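Local coordinates for CEL61B (Hypocrea jecorina, PDB 2VTC), which oxidatively cleaves glycosidic bonds of crystalline and amorphous polysaccharides such as cellulose, acting as a copper-dependent lytic monooxygenase of the AA9 family, at residues Gln22-Thr27 with Gly35-Tyr40; Trp106-Gly111 with Ala182-Ser187; Ala140-Asn145 with Thr234-Tyr239; Tyr174-Glu179 with Ile201-Ser206. One frame throughout, in Å; residues are numbered along the deposited sequence.

Interaction 1. Residues Gln22-Thr27 with Gly35-Tyr40; sequences QVQNFT and GFILDY. With NAG (2-acetamido-2-deoxy-beta-D-glucopyranose), chain C.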
loop_
_atom_site.group_PDB
_atom_site.type_symbol
_atom_site.label_atom_id
_atom_site.label_comp_id
_atom_site.label_asym_id
_atom_site.label_seq_id
_atom_site.Cartn_x
_atom_site.Cartn_y
_atom_site.Cartn_z
ATOM N N GLN A 22 4.195 6.898 -7.058
ATOM C CA GLN A 22 3.685 5.516 -7.167
ATOM C C GLN A 22 4.812 4.526 -6.899
ATOM O O GLN A 22 5.989 4.882 -6.985
ATOM C CB GLN A 22 3.084 5.293 -8.570
ATOM C CG GLN A 22 4.130 5.260 -9.685
ATOM C CD GLN A 22 3.553 5.143 -11.093
ATOM O OE1 GLN A 22 2.370 4.812 -11.300
ATOM N NE2 GLN A 22 4.393 5.425 -12.072
ATOM N N VAL A 23 4.473 3.273 -6.578
ATOM C CA VAL A 23 5.481 2.236 -6.473
ATOM C C VAL A 23 5.807 1.797 -7.898
ATOM O O VAL A 23 4.940 1.277 -8.598
ATOM C CB VAL A 23 4.990 1.029 -5.607
ATOM C CG1 VAL A 23 5.936 -0.149 -5.729
ATOM C CG2 VAL A 23 4.863 1.452 -4.160
ATOM N N GLN A 24 7.039 2.046 -8.342
ATOM C CA GLN A 24 7.404 1.753 -9.736
ATOM C C GLN A 24 8.083 0.410 -9.914
ATOM O O GLN A 24 8.101 -0.162 -11.025
ATOM C CB GLN A 24 8.279 2.876 -10.311
ATOM C CG GLN A 24 7.556 4.174 -10.472
ATOM C CD GLN A 24 8.152 5.066 -11.566
ATOM O OE1 GLN A 24 7.422 5.775 -12.262
ATOM N NE2 GLN A 24 9.468 5.037 -11.708
ATOM N N ASN A 25 8.663 -0.073 -8.822
ATOM C CA ASN A 25 9.333 -1.346 -8.759
ATOM C C ASN A 25 9.584 -1.683 -7.300
ATOM O O ASN A 25 9.275 -0.881 -6.398
ATOM C CB ASN A 25 10.624 -1.375 -9.608
ATOM C CG ASN A 25 11.588 -0.212 -9.304
ATOM O OD1 ASN A 25 12.167 -0.148 -8.217
ATOM N ND2 ASN A 25 11.793 0.667 -10.305
ATOM N N PHE A 26 10.069 -2.887 -7.063
ATOM C CA PHE A 26 10.293 -3.366 -5.711
ATOM C C PHE A 26 11.266 -4.527 -5.763
ATOM O O PHE A 26 11.427 -5.171 -6.825
ATOM C CB PHE A 26 8.950 -3.744 -5.023
ATOM C CG PHE A 26 8.155 -4.820 -5.752
ATOM C CD1 PHE A 26 8.193 -6.140 -5.306
ATOM C CD2 PHE A 26 7.360 -4.498 -6.863
ATOM C CE1 PHE A 26 7.457 -7.149 -5.981
ATOM C CE2 PHE A 26 6.620 -5.496 -7.541
ATOM C CZ PHE A 26 6.671 -6.816 -7.086
ATOM N N THR A 27 11.922 -4.781 -4.634
ATOM C CA THR A 27 12.845 -5.896 -4.502
ATOM C C THR A 27 12.337 -6.915 -3.501
ATOM O O THR A 27 11.656 -6.573 -2.528
ATOM C CB THR A 27 14.292 -5.468 -4.101
ATOM O OG1 THR A 27 14.290 -4.864 -2.793
ATOM C CG2 THR A 27 14.882 -4.537 -5.135
ATOM N N GLY A 35 7.347 -2.931 -11.339
ATOM C CA GLY A 35 6.013 -2.506 -10.910
ATOM C C GLY A 35 5.242 -1.840 -12.026
ATOM O O GLY A 35 5.748 -1.720 -13.159
ATOM N N PHE A 36 4.015 -1.406 -11.734
ATOM C CA PHE A 36 3.237 -0.681 -12.725
ATOM C C PHE A 36 3.715 0.768 -12.769
ATOM O O PHE A 36 3.809 1.435 -11.722
ATOM C CB PHE A 36 1.733 -0.727 -12.435
ATOM C CG PHE A 36 0.897 -0.052 -13.487
ATOM C CD1 PHE A 36 0.529 -0.739 -14.661
ATOM C CD2 PHE A 36 0.482 1.266 -13.335
ATOM C CE1 PHE A 36 -0.254 -0.114 -15.630
ATOM C CE2 PHE A 36 -0.297 1.900 -14.307
ATOM C CZ PHE A 36 -0.655 1.195 -15.474
ATOM N N ILE A 37 4.012 1.251 -13.968
ATOM C CA ILE A 37 4.384 2.656 -14.158
ATOM C C ILE A 37 3.384 3.395 -15.043
ATOM O O ILE A 37 2.698 2.800 -15.875
ATOM C CB ILE A 37 5.827 2.795 -14.714
ATOM C CG1 ILE A 37 5.932 2.163 -16.115
ATOM C CG2 ILE A 37 6.821 2.189 -13.740
ATOM C CD1 ILE A 37 7.330 2.235 -16.751
ATOM N N LEU A 38 3.309 4.707 -14.874
ATOM C CA LEU A 38 2.353 5.514 -15.616
ATOM C C LEU A 38 2.469 5.398 -17.158
ATOM O O LEU A 38 1.457 5.515 -17.858
ATOM C CB LEU A 38 2.468 6.979 -15.180
ATOM C CG LEU A 38 1.342 7.925 -15.599
ATOM C CD1 LEU A 38 -0.033 7.440 -15.140
ATOM C CD2 LEU A 38 1.657 9.338 -15.061
ATOM N N ASP A 39 3.684 5.179 -17.666
ATOM C CA ASP A 39 3.914 4.977 -19.111
ATOM C C ASP A 39 3.066 3.850 -19.709
ATOM O O ASP A 39 2.595 3.957 -20.847
ATOM C CB ASP A 39 5.396 4.724 -19.407
ATOM C CG ASP A 39 6.227 6.003 -19.361
ATOM O OD1 ASP A 39 5.627 7.103 -19.281
ATOM O OD2 ASP A 39 7.476 5.911 -19.395
ATOM N N TYR A 40 2.862 2.794 -18.927
ATOM C CA TYR A 40 2.034 1.657 -19.340
ATOM C C TYR A 40 0.562 2.021 -19.539
ATOM O O TYR A 40 -0.118 1.429 -20.387
ATOM C CB TYR A 40 2.130 0.523 -18.323
ATOM C CG TYR A 40 3.508 -0.054 -18.074
ATOM C CD1 TYR A 40 4.590 0.178 -18.955
ATOM C CD2 TYR A 40 3.729 -0.880 -16.975
ATOM C CE1 TYR A 40 5.847 -0.375 -18.700
ATOM C CE2 TYR A 40 4.964 -1.426 -16.713
ATOM C CZ TYR A 40 6.026 -1.185 -17.578
ATOM O OH TYR A 40 7.252 -1.740 -17.298
HETATM C C1 NAG C . 12.666 1.805 -10.071
HETATM C C2 NAG C . 13.426 2.138 -11.361
HETATM C C3 NAG C . 14.291 3.411 -11.220
HETATM C C4 NAG C . 13.535 4.576 -10.557
HETATM C C5 NAG C . 12.679 4.069 -9.380
HETATM C C6 NAG C . 11.786 5.132 -8.749
HETATM C C7 NAG C . 14.174 0.546 -13.061
HETATM C C8 NAG C . 15.183 -0.502 -13.424
HETATM N N2 NAG C . 14.254 1.033 -11.817
HETATM O O3 NAG C . 14.775 3.799 -12.498
HETATM O O4 NAG C . 14.439 5.561 -10.072
HETATM O O5 NAG C . 11.879 2.949 -9.763
HETATM O O6 NAG C . 11.089 5.889 -9.710
HETATM O O7 NAG C . 13.331 0.917 -13.883
HETATM O O HOH W 1 3.656 -1.163 -8.877
#

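Interaction 2. Residues Trp106-Gly111 with Ala182-Ser187; sequences WPHPYG and AAHGAS. With NI (nickel (II) ion), chain E.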
loop_
_atom_site.group_PDB
_atom_site.type_symbol
_atom_site.label_atom_id
_atom_site.label_comp_id
_atom_site.label_asym_id
_atom_site.label_seq_id
_atom_site.Cartn_x
_atom_site.Cartn_y
_atom_site.Cartn_z
ATOM N N TRP A 106 9.743 11.688 -2.782
ATOM C CA TRP A 106 8.440 11.788 -2.119
ATOM C C TRP A 106 8.219 13.177 -1.454
ATOM O O TRP A 106 9.039 13.594 -0.629
ATOM C CB TRP A 106 8.229 10.634 -1.121
ATOM C CG TRP A 106 6.878 10.646 -0.446
ATOM C CD1 TRP A 106 6.630 10.906 0.874
ATOM C CD2 TRP A 106 5.602 10.375 -1.046
ATOM N NE1 TRP A 106 5.293 10.830 1.132
ATOM C CE2 TRP A 106 4.630 10.506 -0.026
ATOM C CE3 TRP A 106 5.186 10.028 -2.343
ATOM C CZ2 TRP A 106 3.254 10.306 -0.256
ATOM C CZ3 TRP A 106 3.809 9.843 -2.571
ATOM C CH2 TRP A 106 2.867 9.983 -1.537
ATOM N N PRO A 107 7.147 13.899 -1.853
ATOM C CA PRO A 107 6.837 15.286 -1.399
ATOM C C PRO A 107 6.476 15.616 0.070
ATOM O O PRO A 107 6.208 16.783 0.353
ATOM C CB PRO A 107 5.846 15.810 -2.428
ATOM C CG PRO A 107 5.191 14.582 -2.946
ATOM C CD PRO A 107 6.192 13.458 -2.888
ATOM N N HIS A 108 6.232 14.655 0.962
ATOM C CA HIS A 108 5.047 14.614 1.841
ATOM C C HIS A 108 5.677 14.071 3.135
ATOM O O HIS A 108 5.765 12.860 3.327
ATOM C CB HIS A 108 3.860 13.757 1.419
ATOM C CG HIS A 108 3.043 14.362 0.327
ATOM N ND1 HIS A 108 2.811 15.721 0.223
ATOM C CD2 HIS A 108 2.411 13.788 -0.722
ATOM C CE1 HIS A 108 2.078 15.955 -0.850
ATOM N NE2 HIS A 108 1.816 14.798 -1.435
ATOM N N PRO A 109 6.228 14.967 3.990
ATOM C CA PRO A 109 6.979 14.502 5.163
ATOM C C PRO A 109 6.120 14.167 6.388
ATOM O O PRO A 109 6.656 13.628 7.369
ATOM C CB PRO A 109 7.889 15.708 5.473
ATOM C CG PRO A 109 7.036 16.875 5.133
ATOM C CD PRO A 109 6.266 16.442 3.867
ATOM N N TYR A 110 4.823 14.453 6.326
ATOM C CA TYR A 110 3.893 14.189 7.420
ATOM C C TYR A 110 3.003 12.969 7.163
ATOM O O TYR A 110 2.288 12.925 6.158
ATOM C CB TYR A 110 2.967 15.382 7.642
ATOM C CG TYR A 110 3.642 16.682 8.074
ATOM C CD1 TYR A 110 3.827 16.958 9.427
ATOM C CD2 TYR A 110 4.066 17.620 7.136
ATOM C CE1 TYR A 110 4.422 18.156 9.838
ATOM C CE2 TYR A 110 4.673 18.821 7.536
ATOM C CZ TYR A 110 4.842 19.065 8.890
ATOM O OH TYR A 110 5.434 20.244 9.308
ATOM N N GLY A 111 3.007 12.021 8.094
ATOM C CA GLY A 111 2.048 10.923 8.046
ATOM C C GLY A 111 2.620 9.533 8.224
ATOM O O GLY A 111 3.826 9.294 8.002
ATOM N N ALA A 182 -0.663 10.590 3.672
ATOM C CA ALA A 182 -0.027 11.931 3.792
ATOM C C ALA A 182 -0.978 12.867 4.530
ATOM O O ALA A 182 -2.144 13.105 4.130
ATOM C CB ALA A 182 0.377 12.476 2.399
ATOM N N ALA A 183 -0.463 13.409 5.646
ATOM C CA ALA A 183 -1.294 14.036 6.649
ATOM C C ALA A 183 -1.146 15.570 6.768
ATOM O O ALA A 183 -1.719 16.145 7.676
ATOM C CB ALA A 183 -1.041 13.374 8.033
ATOM N N HIS A 184 -0.401 16.195 5.856
ATOM C CA HIS A 184 -0.236 17.678 5.891
ATOM C C HIS A 184 -1.563 18.442 5.938
ATOM O O HIS A 184 -1.631 19.554 6.520
ATOM C CB HIS A 184 0.646 18.177 4.752
ATOM C CG HIS A 184 0.314 17.575 3.423
ATOM N ND1 HIS A 184 -0.407 18.246 2.459
ATOM C CD2 HIS A 184 0.605 16.359 2.903
ATOM C CE1 HIS A 184 -0.545 17.469 1.398
ATOM N NE2 HIS A 184 0.048 16.314 1.644
ATOM N N GLY A 185 -2.608 17.876 5.326
ATOM C CA GLY A 185 -3.950 18.458 5.334
ATOM C C GLY A 185 -4.969 17.827 6.264
ATOM O O GLY A 185 -6.161 18.144 6.202
ATOM N N ALA A 186 -4.518 16.931 7.139
ATOM C CA ALA A 186 -5.411 16.115 7.966
ATOM C C ALA A 186 -6.232 16.857 9.043
ATOM O O ALA A 186 -7.163 16.286 9.639
ATOM C CB ALA A 186 -4.610 14.958 8.595
ATOM N N SER A 187 -5.902 18.119 9.322
ATOM C CA SER A 187 -6.708 18.861 10.318
ATOM C C SER A 187 -8.137 19.177 9.853
ATOM O O SER A 187 -9.030 19.356 10.688
ATOM C CB SER A 187 -5.992 20.141 10.809
ATOM O OG SER A 187 -5.897 21.081 9.758
HETATM NI NI NI E . 1.109 14.331 -3.310
HETATM O O HOH W 2 2.062 16.027 -4.223
HETATM O O HOH W 3 0.045 14.822 -3.002
#

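Interaction 3. Residues Ala140-Asn145 with Thr234-Tyr239; sequences AGINYN and TTITSY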
loop_
_atom_site.group_PDB
_atom_site.type_symbol
_atom_site.label_atom_id
_atom_site.label_comp_id
_atom_site.label_asym_id
_atom_site.label_seq_id
_atom_site.Cartn_x
_atom_site.Cartn_y
_atom_site.Cartn_z
ATOM N N ALA A 140 3.746 2.209 10.812
ATOM C CA ALA A 140 4.734 3.122 11.409
ATOM C C ALA A 140 4.135 4.514 11.414
ATOM O O ALA A 140 3.550 4.963 10.418
ATOM C CB ALA A 140 6.051 3.088 10.641
ATOM N N GLY A 141 4.294 5.218 12.537
ATOM C CA GLY A 141 3.688 6.539 12.705
ATOM C C GLY A 141 4.723 7.618 12.966
ATOM O O GLY A 141 5.639 7.803 12.159
ATOM N N ILE A 142 4.559 8.321 14.092
ATOM C CA ILE A 142 5.480 9.412 14.505
ATOM C C ILE A 142 6.345 8.928 15.677
ATOM O O ILE A 142 5.856 8.213 16.550
ATOM C CB ILE A 142 4.683 10.687 14.890
ATOM C CG1 ILE A 142 5.613 11.913 15.007
ATOM C CG2 ILE A 142 3.865 10.490 16.175
ATOM C CD1 ILE A 142 4.881 13.225 15.187
ATOM N N ASN A 143 7.630 9.286 15.653
ATOM C CA ASN A 143 8.520 9.082 16.784
ATOM C C ASN A 143 8.239 10.236 17.752
ATOM O O ASN A 143 8.428 11.390 17.389
ATOM C CB ASN A 143 9.969 9.067 16.278
ATOM C CG ASN A 143 10.984 8.927 17.397
ATOM O OD1 ASN A 143 10.836 9.532 18.449
ATOM N ND2 ASN A 143 12.016 8.114 17.172
ATOM N N TYR A 144 7.703 9.937 18.937
ATOM C CA TYR A 144 7.246 11.000 19.847
ATOM C C TYR A 144 8.421 11.887 20.314
ATOM O O TYR A 144 8.268 13.111 20.514
ATOM C CB TYR A 144 6.514 10.407 21.050
ATOM C CG TYR A 144 5.239 9.653 20.713
ATOM C CD1 TYR A 144 4.236 10.248 19.947
ATOM C CD2 TYR A 144 5.035 8.354 21.172
ATOM C CE1 TYR A 144 3.062 9.560 19.642
ATOM C CE2 TYR A 144 3.861 7.655 20.864
ATOM C CZ TYR A 144 2.885 8.271 20.101
ATOM O OH TYR A 144 1.718 7.590 19.797
ATOM N N ASN A 145 9.591 11.283 20.437
ATOM C CA ASN A 145 10.757 12.038 20.957
ATOM C C ASN A 145 11.395 12.958 19.913
ATOM O O ASN A 145 11.939 14.013 20.269
ATOM C CB ASN A 145 11.785 11.094 21.584
ATOM C CG ASN A 145 12.951 11.836 22.211
ATOM O OD1 ASN A 145 13.996 11.980 21.587
ATOM N ND2 ASN A 145 12.745 12.350 23.433
ATOM N N THR A 234 1.198 20.589 15.603
ATOM C CA THR A 234 1.366 20.811 17.035
ATOM C C THR A 234 2.123 19.604 17.588
ATOM O O THR A 234 2.150 18.546 16.952
ATOM C CB THR A 234 0.011 21.003 17.741
ATOM O OG1 THR A 234 0.232 21.365 19.114
ATOM C CG2 THR A 234 -0.848 19.721 17.668
ATOM N N THR A 235 2.761 19.758 18.751
ATOM C CA THR A 235 3.462 18.645 19.391
ATOM C C THR A 235 2.490 17.492 19.679
ATOM O O THR A 235 1.429 17.694 20.267
ATOM C CB THR A 235 4.202 19.126 20.686
ATOM O OG1 THR A 235 5.107 20.178 20.333
ATOM C CG2 THR A 235 4.988 18.005 21.315
ATOM N N ILE A 236 2.843 16.286 19.232
ATOM C CA ILE A 236 1.984 15.111 19.412
ATOM C C ILE A 236 2.622 14.133 20.389
ATOM O O ILE A 236 3.771 13.716 20.196
ATOM C CB ILE A 236 1.685 14.432 18.033
ATOM C CG1 ILE A 236 0.811 15.378 17.192
ATOM C CG2 ILE A 236 1.030 13.055 18.204
ATOM C CD1 ILE A 236 0.811 15.076 15.710
ATOM N N THR A 237 1.879 13.780 21.434
ATOM C CA THR A 237 2.378 12.855 22.451
ATOM C C THR A 237 1.742 11.478 22.364
ATOM O O THR A 237 2.259 10.505 22.929
ATOM C CB THR A 237 2.189 13.422 23.875
ATOM O OG1 THR A 237 0.810 13.752 24.082
ATOM C CG2 THR A 237 3.029 14.674 24.041
ATOM N N SER A 238 0.624 11.403 21.639
ATOM C CA SER A 238 -0.102 10.162 21.434
ATOM C C SER A 238 -0.769 10.190 20.050
ATOM O O SER A 238 -1.451 11.150 19.716
ATOM C CB SER A 238 -1.162 10.023 22.522
ATOM O OG SER A 238 -1.801 8.778 22.456
ATOM N N TYR A 239 -0.544 9.143 19.257
ATOM C CA TYR A 239 -1.156 9.042 17.920
ATOM C C TYR A 239 -1.690 7.629 17.675
ATOM O O TYR A 239 -0.979 6.647 17.886
ATOM C CB TYR A 239 -0.143 9.425 16.837
ATOM C CG TYR A 239 -0.678 9.325 15.415
ATOM C CD1 TYR A 239 -1.616 10.253 14.939
ATOM C CD2 TYR A 239 -0.257 8.300 14.561
ATOM C CE1 TYR A 239 -2.123 10.164 13.633
ATOM C CE2 TYR A 239 -0.756 8.194 13.266
ATOM C CZ TYR A 239 -1.682 9.133 12.809
ATOM O OH TYR A 239 -2.184 9.039 11.530
HETATM O O HOH W 4 1.266 5.272 17.590
#

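Interaction 4. Residues Tyr174-Glu179 with Ile201-Ser206; sequences YVFRHE and IAVTGS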
loop_
_atom_site.group_PDB
_atom_site.type_symbol
_atom_site.label_atom_id
_atom_site.label_comp_id
_atom_site.label_asym_id
_atom_site.label_seq_id
_atom_site.Cartn_x
_atom_site.Cartn_y
_atom_site.Cartn_z
ATOM N N TYR A 174 -1.142 -14.172 -2.879
ATOM C CA TYR A 174 -1.529 -13.000 -2.065
ATOM C C TYR A 174 -1.332 -11.689 -2.830
ATOM O O TYR A 174 -0.586 -11.623 -3.831
ATOM C CB TYR A 174 -0.689 -12.922 -0.772
ATOM C CG TYR A 174 -0.804 -14.130 0.136
ATOM C CD1 TYR A 174 -1.806 -14.200 1.114
ATOM C CD2 TYR A 174 0.090 -15.195 0.024
ATOM C CE1 TYR A 174 -1.931 -15.304 1.962
ATOM C CE2 TYR A 174 -0.023 -16.315 0.867
ATOM C CZ TYR A 174 -1.030 -16.358 1.826
ATOM O OH TYR A 174 -1.172 -17.439 2.668
ATOM N N VAL A 175 -2.039 -10.668 -2.339
ATOM C CA VAL A 175 -1.851 -9.295 -2.770
ATOM C C VAL A 175 -1.352 -8.519 -1.558
ATOM O O VAL A 175 -1.887 -8.658 -0.441
ATOM C CB VAL A 175 -3.178 -8.673 -3.265
ATOM C CG1 VAL A 175 -2.939 -7.281 -3.847
ATOM C CG2 VAL A 175 -3.793 -9.530 -4.395
ATOM N N PHE A 176 -0.348 -7.676 -1.796
ATOM C CA PHE A 176 0.168 -6.773 -0.751
ATOM C C PHE A 176 -0.254 -5.341 -1.076
ATOM O O PHE A 176 -0.078 -4.890 -2.211
ATOM C CB PHE A 176 1.686 -6.882 -0.655
ATOM C CG PHE A 176 2.139 -8.148 -0.032
ATOM C CD1 PHE A 176 2.493 -8.200 1.310
ATOM C CD2 PHE A 176 2.131 -9.325 -0.774
ATOM C CE1 PHE A 176 2.898 -9.398 1.902
ATOM C CE2 PHE A 176 2.504 -10.544 -0.190
ATOM C CZ PHE A 176 2.900 -10.585 1.154
ATOM N N ARG A 177 -0.854 -4.658 -0.098
ATOM C CA ARG A 177 -1.377 -3.306 -0.282
ATOM C C ARG A 177 -0.568 -2.379 0.617
ATOM O O ARG A 177 -0.742 -2.400 1.833
ATOM C CB ARG A 177 -2.874 -3.268 0.058
ATOM C CG ARG A 177 -3.592 -1.924 -0.026
ATOM C CD ARG A 177 -5.004 -2.086 0.523
ATOM N NE ARG A 177 -5.724 -0.817 0.411
ATOM C CZ ARG A 177 -5.575 0.193 1.282
ATOM N NH1 ARG A 177 -4.761 0.066 2.356
ATOM N NH2 ARG A 177 -6.248 1.333 1.064
ATOM N N HIS A 178 0.327 -1.612 -0.024
ATOM C CA HIS A 178 1.291 -0.735 0.651
ATOM C C HIS A 178 0.772 0.707 0.545
ATOM O O HIS A 178 0.450 1.157 -0.572
ATOM C CB HIS A 178 2.648 -0.891 -0.043
ATOM C CG HIS A 178 3.723 0.009 0.499
ATOM N ND1 HIS A 178 4.121 -0.006 1.822
ATOM C CD2 HIS A 178 4.501 0.930 -0.120
ATOM C CE1 HIS A 178 5.086 0.889 1.996
ATOM N NE2 HIS A 178 5.333 1.469 0.836
ATOM N N GLU A 179 0.675 1.435 1.674
ATOM C CA GLU A 179 -0.077 2.691 1.655
ATOM C C GLU A 179 0.545 3.812 2.478
ATOM O O GLU A 179 0.862 3.615 3.638
ATOM C CB GLU A 179 -1.492 2.440 2.150
ATOM C CG GLU A 179 -2.433 3.659 2.102
ATOM C CD GLU A 179 -3.814 3.286 2.588
ATOM O OE1 GLU A 179 -3.923 2.451 3.538
ATOM O OE2 GLU A 179 -4.825 3.813 2.026
ATOM N N ILE A 201 2.043 -10.832 -5.002
ATOM C CA ILE A 201 3.193 -11.622 -4.565
ATOM C C ILE A 201 2.745 -12.964 -3.957
ATOM O O ILE A 201 2.159 -13.021 -2.864
ATOM C CB ILE A 201 4.113 -10.885 -3.547
ATOM C CG1 ILE A 201 4.535 -9.504 -4.052
ATOM C CG2 ILE A 201 5.358 -11.752 -3.262
ATOM C CD1 ILE A 201 5.178 -8.627 -2.946
ATOM N N ALA A 202 3.011 -14.043 -4.677
ATOM C CA ALA A 202 2.731 -15.353 -4.126
ATOM C C ALA A 202 3.791 -15.662 -3.076
ATOM O O ALA A 202 4.938 -15.194 -3.187
ATOM C CB ALA A 202 2.728 -16.398 -5.232
ATOM N N VAL A 203 3.401 -16.445 -2.067
ATOM C CA VAL A 203 4.264 -16.796 -0.952
ATOM C C VAL A 203 4.532 -18.304 -0.951
ATOM O O VAL A 203 3.620 -19.109 -1.174
ATOM C CB VAL A 203 3.640 -16.308 0.378
ATOM C CG1 VAL A 203 4.376 -16.866 1.611
ATOM C CG2 VAL A 203 3.641 -14.765 0.417
ATOM N N THR A 204 5.801 -18.649 -0.727
ATOM C CA THR A 204 6.286 -20.032 -0.672
ATOM C C THR A 204 6.927 -20.281 0.692
ATOM O O THR A 204 6.986 -19.384 1.543
ATOM C CB THR A 204 7.359 -20.266 -1.758
ATOM O OG1 THR A 204 8.468 -19.374 -1.550
ATOM C CG2 THR A 204 6.779 -20.026 -3.155
ATOM N N GLY A 205 7.443 -21.490 0.902
ATOM C CA GLY A 205 8.295 -21.736 2.068
ATOM C C GLY A 205 7.664 -22.547 3.176
ATOM O O GLY A 205 6.820 -23.412 2.924
ATOM N N SER A 206 8.068 -22.237 4.407
ATOM C CA SER A 206 7.817 -23.113 5.555
ATOM C C SER A 206 6.804 -22.590 6.580
ATOM O O SER A 206 6.641 -23.177 7.653
ATOM C CB SER A 206 9.146 -23.401 6.261
ATOM O OG SER A 206 9.719 -22.174 6.692
#

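Interaction 1. Residues Gln22-Thr27 with Gly35-Tyr40
Gly35 gives its backbone N-H to Gln24, with Gly35 N 2.9 Å from Gln24 O. At 132° this bond is bent, and the donor stands above the carbonyl plane. At Phe36 the link passes through a water: Phe36 N donates to it at 2.9 Å. The same water donates to Val23 O at 2.8 Å, so it bridges two segments that have begun to diverge. Phe36 CB points away from residues 22-27, and its ring meets that of Tyr57. The divergence follows from topology: strand 22-28 lies within a four-stranded antiparallel sheet, between strands 31-34 and 96-102, and the chain leaves strand 31-34 at Gly35 for helix 38-47. Ile37 crosses Gln24 at about a right angle, its CG2 3.8 Å from Gln24 CB. With chi1 at 64°, Ile37 sends CG1 the other way, 3.5 Å above the centre of the Tyr40 ring. At Leu38 the Gln22 amide closes in, but Gln22 NE2 and Leu38 N are both donors. Gln22 NE2 instead bonds Gln24 OE1 at 3.1 Å, on a lone pair in the carbonyl plane. Beyond it, Gln24 NE2 comes within 2.7 Å of O6 of the N-acetylglucosamine linked covalently to Asn25 ND2.

Interaction 2. Residues Trp106-Gly111 with Ala182-Ser187
The imidazole of His108 is flanked by Pro107 and His184. Pro107 CG sits 3.6 Å above the centre of one face, while the His184 ring lies at the rim of the opposite face. The two imidazoles are nearly parallel, their planes at 18°, but are slid apart with centroids 4.4 Å distant, so they barely overlap. At the edge of the His108 ring, in its plane, lies Trp106 CZ2. The indole carries Pro107 CD and His108 CD2 on one of its own faces, both toward the rim, and its NE1 is hydrogen-bonded to Gln151 OE1. Beside the His108 ring, Ala182 CB packs 3.8 Å from His108 CB. The backbones are joined by a nearly straight bond, Ala183 N to Tyr110 O at 2.8 Å and 167°, although the donor stands well above the carbonyl plane. Tyr110 O also receives a CA-H contact from Ala182. A type I turn from Ala183 to Ala186 carries His184, which probably belongs to the oxygen-binding site. His108 NE2 holds the nickel ion at 2.1 Å, together with His20 and Tyr195. This is the histidine brace of AA9 enzymes, with nickel in the catalytic copper's place. Pro107 over one face, His184 at the rim of the other and Trp106 at the edge probably limit rotation of the imidazole and so favour the direction in which NE2 meets the metal.

Interaction 3. Residues Ala140-Asn145 with Thr234-Tyr239
Tyr144 and Tyr239 meet with different chi1 settings. In Tyr144, at -63°, CG lies beside the backbone N, which lets the ring lean across residues 236-239. The backbone's course points Tyr239 CB toward residues 140-145, and chi1 of 179° puts CG anti to N, carrying the ring on to Trp149 and Phe230. The Tyr144 ring is laid between two backbone carbonyls: Thr237 O is 3.4 Å above its centre on one face, and Ile142 O lies farther off over the other. At the ring's edge, near its plane, Tyr239 N donates to Tyr144 OH over 2.8 Å, at 153°. A water donates to Tyr239 O at 2.6 Å and also bonds Tyr144 OH, so the water links the phenol oxygen to the carbonyl of the same residue that donates to it. Beside it is an apolar patch: Ile142 CG2 is 4.2 Å from Tyr239 CB and 4.3 Å from Ile236 CG2. Tyr239 OH itself is held by Gly227 O. Gln147 ties the two segments from outside, its NE2 bonding both Tyr144 O and Ile236 O. The contact thus seats the C-terminal loop that follows strand 215-216 on the end of strand 133-143, with Trp149 of strand 148-149 packing against Ile142, Ile236 and Tyr239.

Interaction 4. Residues Tyr174-Glu179 with Ile201-Ser206
Ile201 N donates to Tyr174 O at 3.0 Å. At 145° this bond is moderately bent, and the donor is tilted from the carbonyl plane. The return bond, Tyr174 N to Ile201 O, is weak. The axes of the short strand segments 174-179 and 201-204 approach within 5.6 Å, but their directions differ by 120°, so the pairing opens out quickly at this end of a beta hairpin. Side chains fill the diverging angle. Val203 meets the Tyr174 ring obliquely, with Val203 CG2 3.6 Å from Tyr174 CD2, and the far end of this tyrosine is bonded through OH to Arg170 O. Phe176, its CG turned beside the backbone N (chi1 -73°), has Ile201 O at its ring edge, in plane. In a separate contact Phe176 CE2 lies 3.7 Å from Ile201 CB, which stands off the ring plane. Phe176 also touches Ile137 of strand 133-143. His178, on the same face of the strand, stacks on Phe99 of the other sheet. On the opposite face, Arg177 grips Glu179 end-on, with Arg177 NH1 2.8 Å from Glu179 OE1 and Arg177 NH2 3.0 Å from Glu179 OE2. Both nitrogens come from above the carboxylate plane. The carbonyls of Val77 and Ile76 take further Arg177 hydrogens, and Tyr221 OH bonds Glu179 OE1. Chemically, the strand thus separates a largely aromatic face, with the polar ends of Tyr174 and His178 bonded elsewhere, from the side that carries the buried ion pair, whose two-point grip and extra bonds probably keep both groups charged.

Overall arrangement
Interaction 1 comes first along the chain, joining the N-terminal strand 22-28 to the approach to helix 38-47. Interaction 2 alternates with both 3 and 4, while both segments of 4 fall between those of 3. Interactions 1 and 4 have centres about 17 Å apart and touch where Phe26 meets Ile201 and Val23 meets His178, so the two sheets of the sandwich pack together there. Interactions 2 and 3 lie on one side of the molecule, centres about 14 Å apart, without touching. Strand 172-182 runs from interaction 4 to the metal-site loop of interaction 2, their centres about 27 Å apart, physically connecting sandwich core and active-site surface.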